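PDB 4HVM: TlmII from Streptoalloteichus hindustanus, which is a tallysomycin biosynthesis protein of the nonribosomal peptide synthetase condensation-domain family and probably acts on, or binds, phosphopantetheine-linked intermediates. Local coordinates for residues Leu248-Leu253 and Leu275-Glu280; Glu58-Asp61 and Leu65-Val68. One frame throughout, in Å; residues are numbered along the deposited sequence.

Contact 1: Leu248-Leu253 and Leu275-Glu280; sequences LTAWWL and LYLSTE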
ATOM      1  N   LEU A 248       3.257  18.772  -0.991  1.00 18.83           N
ATOM      2  CA  LEU A 248       2.277  19.576  -1.712  1.00 25.22           C
ATOM      3  C   LEU A 248       0.874  19.449  -1.125  1.00 25.88           C
ATOM      4  O   LEU A 248       0.110  20.413  -1.132  1.00 27.83           O
ATOM      5  CB  LEU A 248       2.273  19.223  -3.202  1.00 18.76           C
ATOM      6  CG  LEU A 248       3.491  19.701  -3.997  1.00 26.35           C
ATOM      7  CD1 LEU A 248       3.400  19.254  -5.445  1.00 27.50           C
ATOM      8  CD2 LEU A 248       3.639  21.214  -3.907  1.00 18.82           C
ATOM      9  N   THR A 249       0.544  18.265  -0.615  1.00 25.14           N
ATOM     10  CA  THR A 249      -0.740  18.049   0.043  1.00 22.76           C
ATOM     11  C   THR A 249      -0.803  18.858   1.332  1.00 27.31           C
ATOM     12  O   THR A 249      -1.814  19.499   1.626  1.00 37.54           O
ATOM     13  CB  THR A 249      -0.979  16.563   0.364  1.00 20.45           C
ATOM     14  OG1 THR A 249      -1.001  15.802  -0.849  1.00 23.68           O
ATOM     15  CG2 THR A 249      -2.299  16.384   1.087  1.00 21.29           C
ATOM     16  N   ALA A 250       0.285  18.826   2.095  1.00 20.82           N
ATOM     17  CA  ALA A 250       0.388  19.602   3.324  1.00 22.61           C
ATOM     18  C   ALA A 250       0.327  21.089   3.016  1.00 21.00           C
ATOM     19  O   ALA A 250      -0.237  21.865   3.784  1.00 28.45           O
ATOM     20  CB  ALA A 250       1.673  19.272   4.063  1.00 20.53           C
ATOM     21  N   TRP A 251       0.910  21.480   1.887  1.00 26.57           N
ATOM     22  CA  TRP A 251       0.899  22.875   1.463  1.00 29.62           C
ATOM     23  C   TRP A 251      -0.511  23.377   1.194  1.00 31.13           C
ATOM     24  O   TRP A 251      -0.898  24.440   1.675  1.00 36.36           O
ATOM     25  CB  TRP A 251       1.754  23.069   0.212  1.00 29.64           C
ATOM     26  CG  TRP A 251       1.457  24.347  -0.519  1.00 26.61           C
ATOM     27  CD1 TRP A 251       1.890  25.600  -0.192  1.00 24.61           C
ATOM     28  CD2 TRP A 251       0.664  24.494  -1.705  1.00 24.71           C
ATOM     29  NE1 TRP A 251       1.417  26.516  -1.100  1.00 25.78           N
ATOM     30  CE2 TRP A 251       0.662  25.863  -2.038  1.00 22.05           C
ATOM     31  CE3 TRP A 251      -0.043  23.601  -2.516  1.00 21.66           C
ATOM     32  CZ2 TRP A 251      -0.020  26.361  -3.146  1.00 34.02           C
ATOM     33  CZ3 TRP A 251      -0.720  24.097  -3.617  1.00 26.53           C
ATOM     34  CH2 TRP A 251      -0.703  25.464  -3.921  1.00 29.52           C
ATOM     35  N   TRP A 252      -1.275  22.615   0.417  1.00 29.12           N
ATOM     36  CA  TRP A 252      -2.611  23.047   0.030  1.00 31.46           C
ATOM     37  C   TRP A 252      -3.552  23.102   1.222  1.00 36.95           C
ATOM     38  O   TRP A 252      -4.335  24.041   1.357  1.00 47.53           O
ATOM     39  CB  TRP A 252      -3.199  22.147  -1.051  1.00 22.26           C
ATOM     40  CG  TRP A 252      -4.448  22.722  -1.637  1.00 31.94           C
ATOM     41  CD1 TRP A 252      -4.528  23.641  -2.642  1.00 27.85           C
ATOM     42  CD2 TRP A 252      -5.796  22.435  -1.247  1.00 35.78           C
ATOM     43  NE1 TRP A 252      -5.840  23.940  -2.909  1.00 31.80           N
ATOM     44  CE2 TRP A 252      -6.639  23.212  -2.068  1.00 42.11           C
ATOM     45  CE3 TRP A 252      -6.372  21.594  -0.291  1.00 40.64           C
ATOM     46  CZ2 TRP A 252      -8.025  23.173  -1.961  1.00 53.71           C
ATOM     47  CZ3 TRP A 252      -7.750  21.557  -0.187  1.00 49.34           C
ATOM     48  CH2 TRP A 252      -8.562  22.341  -1.017  1.00 55.71           C
ATOM     49  N   LEU A 253      -3.476  22.095   2.084  1.00 33.74           N
ATOM     50  CA  LEU A 253      -4.286  22.076   3.295  1.00 23.93           C
ATOM     51  C   LEU A 253      -3.893  23.218   4.229  1.00 39.76           C
ATOM     52  O   LEU A 253      -4.676  23.631   5.083  1.00 44.71           O
ATOM     53  CB  LEU A 253      -4.153  20.731   4.011  1.00 23.65           C
ATOM     54  CG  LEU A 253      -4.634  19.500   3.238  1.00 23.49           C
ATOM     55  CD1 LEU A 253      -4.429  18.246   4.068  1.00 23.48           C
ATOM     56  CD2 LEU A 253      -6.092  19.650   2.834  1.00 24.49           C
ATOM     57  N   LEU A 275       1.224  20.146  10.791  1.00 19.75           N
ATOM     58  CA  LEU A 275       0.251  19.205  10.251  1.00 21.93           C
ATOM     59  C   LEU A 275       0.846  17.797  10.206  1.00 25.24           C
ATOM     60  O   LEU A 275       1.969  17.607   9.734  1.00 33.85           O
ATOM     61  CB  LEU A 275      -0.170  19.642   8.848  1.00 13.82           C
ATOM     62  CG  LEU A 275      -1.165  18.754   8.103  1.00 14.52           C
ATOM     63  CD1 LEU A 275      -2.556  18.863   8.710  1.00 14.85           C
ATOM     64  CD2 LEU A 275      -1.188  19.101   6.625  1.00 21.15           C
ATOM     65  N   TYR A 276       0.097  16.812  10.690  1.00 18.60           N
ATOM     66  CA  TYR A 276       0.607  15.442  10.758  1.00 11.68           C
ATOM     67  C   TYR A 276       0.009  14.506   9.714  1.00 14.36           C
ATOM     68  O   TYR A 276      -1.207  14.411   9.568  1.00 25.67           O
ATOM     69  CB  TYR A 276       0.424  14.865  12.161  1.00 17.52           C
ATOM     70  CG  TYR A 276       1.498  15.325  13.112  1.00 23.47           C
ATOM     71  CD1 TYR A 276       1.442  16.585  13.695  1.00 22.11           C
ATOM     72  CD2 TYR A 276       2.576  14.507  13.415  1.00 25.57           C
ATOM     73  CE1 TYR A 276       2.429  17.014  14.562  1.00 26.57           C
ATOM     74  CE2 TYR A 276       3.567  14.923  14.279  1.00 29.40           C
ATOM     75  CZ  TYR A 276       3.490  16.176  14.850  1.00 28.31           C
ATOM     76  OH  TYR A 276       4.484  16.582  15.710  1.00 21.54           O
ATOM     77  N   LEU A 277       0.885  13.810   8.999  1.00 15.74           N
ATOM     78  CA  LEU A 277       0.482  12.936   7.907  1.00 15.88           C
ATOM     79  C   LEU A 277       0.869  11.487   8.180  1.00 16.46           C
ATOM     80  O   LEU A 277       1.534  11.183   9.169  1.00 18.76           O
ATOM     81  CB  LEU A 277       1.120  13.386   6.591  1.00  9.40           C
ATOM     82  CG  LEU A 277       0.652  14.660   5.887  1.00 31.50           C
ATOM     83  CD1 LEU A 277       1.031  15.931   6.642  1.00 31.64           C
ATOM     84  CD2 LEU A 277       1.213  14.703   4.475  1.00 35.07           C
ATOM     85  N   SER A 278       0.458  10.599   7.284  1.00  8.97           N
ATOM     86  CA  SER A 278       0.835   9.196   7.366  1.00  8.61           C
ATOM     87  C   SER A 278       1.248   8.683   5.991  1.00 21.80           C
ATOM     88  O   SER A 278       0.573   8.944   4.996  1.00 26.99           O
ATOM     89  CB  SER A 278      -0.323   8.358   7.909  1.00 18.52           C
ATOM     90  OG  SER A 278      -0.030   6.974   7.825  1.00 25.18           O
ATOM     91  N   THR A 279       2.360   7.959   5.936  1.00 12.51           N
ATOM     92  CA  THR A 279       2.797   7.345   4.687  1.00 14.39           C
ATOM     93  C   THR A 279       3.439   5.992   4.959  1.00 19.63           C
ATOM     94  O   THR A 279       3.828   5.702   6.090  1.00 21.19           O
ATOM     95  CB  THR A 279       3.789   8.246   3.924  1.00 19.17           C
ATOM     96  OG1 THR A 279       4.045   7.695   2.625  1.00 27.89           O
ATOM     97  CG2 THR A 279       5.097   8.376   4.687  1.00 22.59           C
ATOM     98  N   GLU A 280       3.552   5.166   3.924  1.00 24.34           N
ATOM     99  CA  GLU A 280       4.150   3.844   4.081  1.00 26.08           C
ATOM    100  C   GLU A 280       5.660   3.867   3.863  1.00 26.44           C
ATOM    101  O   GLU A 280       6.197   4.776   3.231  1.00 30.10           O
ATOM    102  CB  GLU A 280       3.495   2.831   3.139  1.00 27.64           C
ATOM    103  CG  GLU A 280       2.084   2.441   3.539  1.00 37.31           C
ATOM    104  CD  GLU A 280       1.035   3.022   2.616  1.00 54.77           C
ATOM    105  OE1 GLU A 280       1.195   2.895   1.383  1.00 63.43           O
ATOM    106  OE2 GLU A 280       0.053   3.603   3.126  1.00 61.80           O
TER
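Ala250 on helix 241-255 and Leu275 on strand 274-282 bring the two backbones nearest, their CA atoms 6.9 Å apart. The short axes come within 9.8 Å of each other, and their N-to-C directions differ by 144°, so the helix runs roughly against the strand at a marked slant. That spacing is ordinary for a helix lying on a sheet, and the slant explains why the touching residues gather at the start of the strand segment while Ser278 to Glu280 lead off from the helix.

Leu275 carries the contact through one methyl. Its CG stands anti to the backbone N (chi1 179°), and its CD2 is delivered against the helix backbone, 3.7 Å from Ala250 CA. The same methyl also meets Ala250 CB, and one turn further along the helix it faces Leu253 CD1 at 4.2 Å, a methyl-to-methyl approach. Leu277, two residues along the strand and on the same face of the sheet, reaches in with CD1, which lies 4.3 Å from Ala250 CB. Ala250 is therefore touched by two leucines, and its small side chain is consistent with Leu275 CD2 lying so near the main chain.

No hydrogen bond links the segments. Thr249 OG1 is bonded within its own helix to Met245 O, and strand 359-361 continues the apolar surface, with Val359 touching Thr249, Leu253 and Leu277. Trp251 and Leu248 face helix 445-459 on another side of helix 241-255.

This is helix-on-sheet packing in the C-terminal half of the chain, consistent with the second lobe of a condensation-type fold. With 164 Å² buried and purely apolar partners, no hydrogen bond between the segments fixes their angle, which probably rests on the fit of apolar groups and on the surrounding fold.

Contact 2: Glu58-Asp61 and Leu65-Val68; sequences EVLD and LLRV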
ATOM      1  N   GLU A  58       3.414 -23.273 -10.460  1.00 37.04           N
ATOM      2  CA  GLU A  58       4.811 -23.443 -10.082  1.00 35.38           C
ATOM      3  C   GLU A  58       5.226 -22.400  -9.048  1.00 36.50           C
ATOM      4  O   GLU A  58       5.942 -22.708  -8.093  1.00 35.73           O
ATOM      5  CB  GLU A  58       5.706 -23.352 -11.321  1.00 35.38           C
ATOM      6  CG  GLU A  58       7.193 -23.501 -11.045  1.00 40.28           C
ATOM      7  CD  GLU A  58       8.025 -23.429 -12.311  1.00 46.29           C
ATOM      8  OE1 GLU A  58       7.457 -23.612 -13.409  1.00 45.40           O
ATOM      9  OE2 GLU A  58       9.246 -23.185 -12.206  1.00 50.59           O
ATOM     10  N   VAL A  59       4.764 -21.168  -9.242  1.00 33.55           N
ATOM     11  CA  VAL A  59       5.074 -20.079  -8.324  1.00 28.47           C
ATOM     12  C   VAL A  59       4.329 -20.244  -7.005  1.00 26.68           C
ATOM     13  O   VAL A  59       4.887 -19.996  -5.933  1.00 28.26           O
ATOM     14  CB  VAL A  59       4.742 -18.709  -8.948  1.00 30.00           C
ATOM     15  CG1 VAL A  59       4.948 -17.595  -7.934  1.00 18.79           C
ATOM     16  CG2 VAL A  59       5.602 -18.477 -10.177  1.00 28.05           C
ATOM     17  N   LEU A  60       3.073 -20.678  -7.087  1.00 27.60           N
ATOM     18  CA  LEU A  60       2.270 -20.938  -5.892  1.00 27.81           C
ATOM     19  C   LEU A  60       2.889 -22.038  -5.038  1.00 28.96           C
ATOM     20  O   LEU A  60       2.691 -22.081  -3.825  1.00 33.72           O
ATOM     21  CB  LEU A  60       0.833 -21.318  -6.267  1.00 23.05           C
ATOM     22  CG  LEU A  60      -0.044 -20.188  -6.821  1.00 32.26           C
ATOM     23  CD1 LEU A  60      -1.449 -20.689  -7.136  1.00 26.62           C
ATOM     24  CD2 LEU A  60      -0.085 -19.005  -5.858  1.00 27.40           C
ATOM     25  N   ASP A  61       3.639 -22.923  -5.684  1.00 25.56           N
ATOM     26  CA  ASP A  61       4.306 -24.016  -4.994  1.00 33.59           C
ATOM     27  C   ASP A  61       5.608 -23.543  -4.361  1.00 36.77           C
ATOM     28  O   ASP A  61       5.883 -23.828  -3.196  1.00 39.89           O
ATOM     29  CB  ASP A  61       4.583 -25.164  -5.968  1.00 38.10           C
ATOM     30  CG  ASP A  61       5.459 -26.251  -5.364  1.00 51.48           C
ATOM     31  OD1 ASP A  61       4.906 -27.201  -4.768  1.00 50.08           O
ATOM     32  OD2 ASP A  61       6.700 -26.161  -5.494  1.00 62.48           O
ATOM     33  N   LEU A  65       4.587 -19.221   1.440  1.00 26.49           N
ATOM     34  CA  LEU A  65       3.909 -18.102   2.084  1.00 24.75           C
ATOM     35  C   LEU A  65       2.551 -17.844   1.441  1.00 24.31           C
ATOM     36  O   LEU A  65       1.594 -17.468   2.115  1.00 33.40           O
ATOM     37  CB  LEU A  65       4.766 -16.838   2.013  1.00 16.52           C
ATOM     38  CG  LEU A  65       4.094 -15.556   2.510  1.00 29.77           C
ATOM     39  CD1 LEU A  65       3.763 -15.660   3.989  1.00 16.06           C
ATOM     40  CD2 LEU A  65       4.957 -14.342   2.237  1.00 15.13           C
ATOM     41  N   LEU A  66       2.474 -18.047   0.132  1.00 18.69           N
ATOM     42  CA  LEU A  66       1.237 -17.818  -0.597  1.00 19.62           C
ATOM     43  C   LEU A  66       0.157 -18.814  -0.181  1.00 27.11           C
ATOM     44  O   LEU A  66      -1.035 -18.541  -0.320  1.00 29.94           O
ATOM     45  CB  LEU A  66       1.486 -17.910  -2.099  1.00 15.26           C
ATOM     46  CG  LEU A  66       2.563 -16.985  -2.658  1.00 22.61           C
ATOM     47  CD1 LEU A  66       2.719 -17.192  -4.156  1.00 23.93           C
ATOM     48  CD2 LEU A  66       2.242 -15.533  -2.350  1.00 13.81           C
ATOM     49  N   ARG A  67       0.582 -19.966   0.326  1.00 30.45           N
ATOM     50  CA  ARG A  67      -0.341 -21.014   0.741  1.00 28.87           C
ATOM     51  C   ARG A  67      -0.538 -21.008   2.254  1.00 35.13           C
ATOM     52  O   ARG A  67      -0.754 -22.056   2.862  1.00 45.29           O
ATOM     53  CB  ARG A  67       0.181 -22.380   0.288  1.00 25.64           C
ATOM     54  CG  ARG A  67       0.196 -22.564  -1.220  1.00 21.20           C
ATOM     55  CD  ARG A  67       0.810 -23.895  -1.627  1.00 20.85           C
ATOM     56  NE  ARG A  67       2.270 -23.863  -1.606  1.00 21.24           N
ATOM     57  CZ  ARG A  67       3.026 -24.558  -0.761  1.00 29.32           C
ATOM     58  NH1 ARG A  67       2.465 -25.354   0.138  1.00 33.08           N
ATOM     59  NH2 ARG A  67       4.346 -24.464  -0.822  1.00 22.81           N
ATOM     60  N   VAL A  68      -0.470 -19.827   2.858  1.00 26.10           N
ATOM     61  CA  VAL A  68      -0.533 -19.720   4.311  1.00 19.99           C
ATOM     62  C   VAL A  68      -1.888 -19.244   4.829  1.00 23.43           C
ATOM     63  O   VAL A  68      -2.457 -18.275   4.327  1.00 31.92           O
ATOM     64  CB  VAL A  68       0.593 -18.802   4.846  1.00 17.87           C
ATOM     65  CG1 VAL A  68       0.232 -18.224   6.206  1.00 18.14           C
ATOM     66  CG2 VAL A  68       1.908 -19.569   4.906  1.00 44.58           C
TER
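Leu66 and Leu60 form the tight, apolar part of the contact, their side chains crossing at about a right angle with Leu66 CD1 3.7 Å from Leu60 CD2. The same Leu66 methyl approaches Val59 CG1 more distantly, at 4.4 Å. Val122 and Val153 also touch Leu66, and Leu124 touches Leu60, so this patch belongs to a larger buried cluster between strand 122-128 and helix 147-161.

Beside it the contact turns polar. Arg67 reaches back to the end of helix 49-62, its chain bent at chi3 (-80°), and grips two successive carbonyls. NE donates to Leu60 O over 2.9 Å, with that oxygen lying in the guanidinium plane at its edge; NH2 donates to Asp61 O over 2.9 Å, an acceptor tilted 22° from the same plane. A third bond, from NH1 to Arg81 O, ties the group to the residue just after strand 76-80.

The loose side is at Asp61, which is exposed and whose CB points away from 65-68. Its OD1 remains 4.8 Å from Arg67 NH2, too long for a salt bridge, though the opposite charges probably attract weakly.

Carbonyls in the last turn of a helix tend to lack backbone N-H partners, and here a cationic side chain supplies two donors, probably also favoured by the helix dipole, as the chain turns from helix 49-62 toward strand 68-72.

In the fold
Both contacts are largely buried, yet they lie on opposite sides of the chain's centre, about 37 Å apart between their centres, with nearest atoms about 17 Å apart. They share no helix or strand. Contact 1 joins a helix to an inner strand of the six-stranded sheet, whereas contact 2 is local, joining the end of a helix to the loop just after it. The chemistry follows: between helix and sheet the contact is made by methyl groups and the CA of Ala250, while at the helix end an arginine adds hydrogen bonds to main-chain carbonyls, and an exposed aspartate lies on the solvent side.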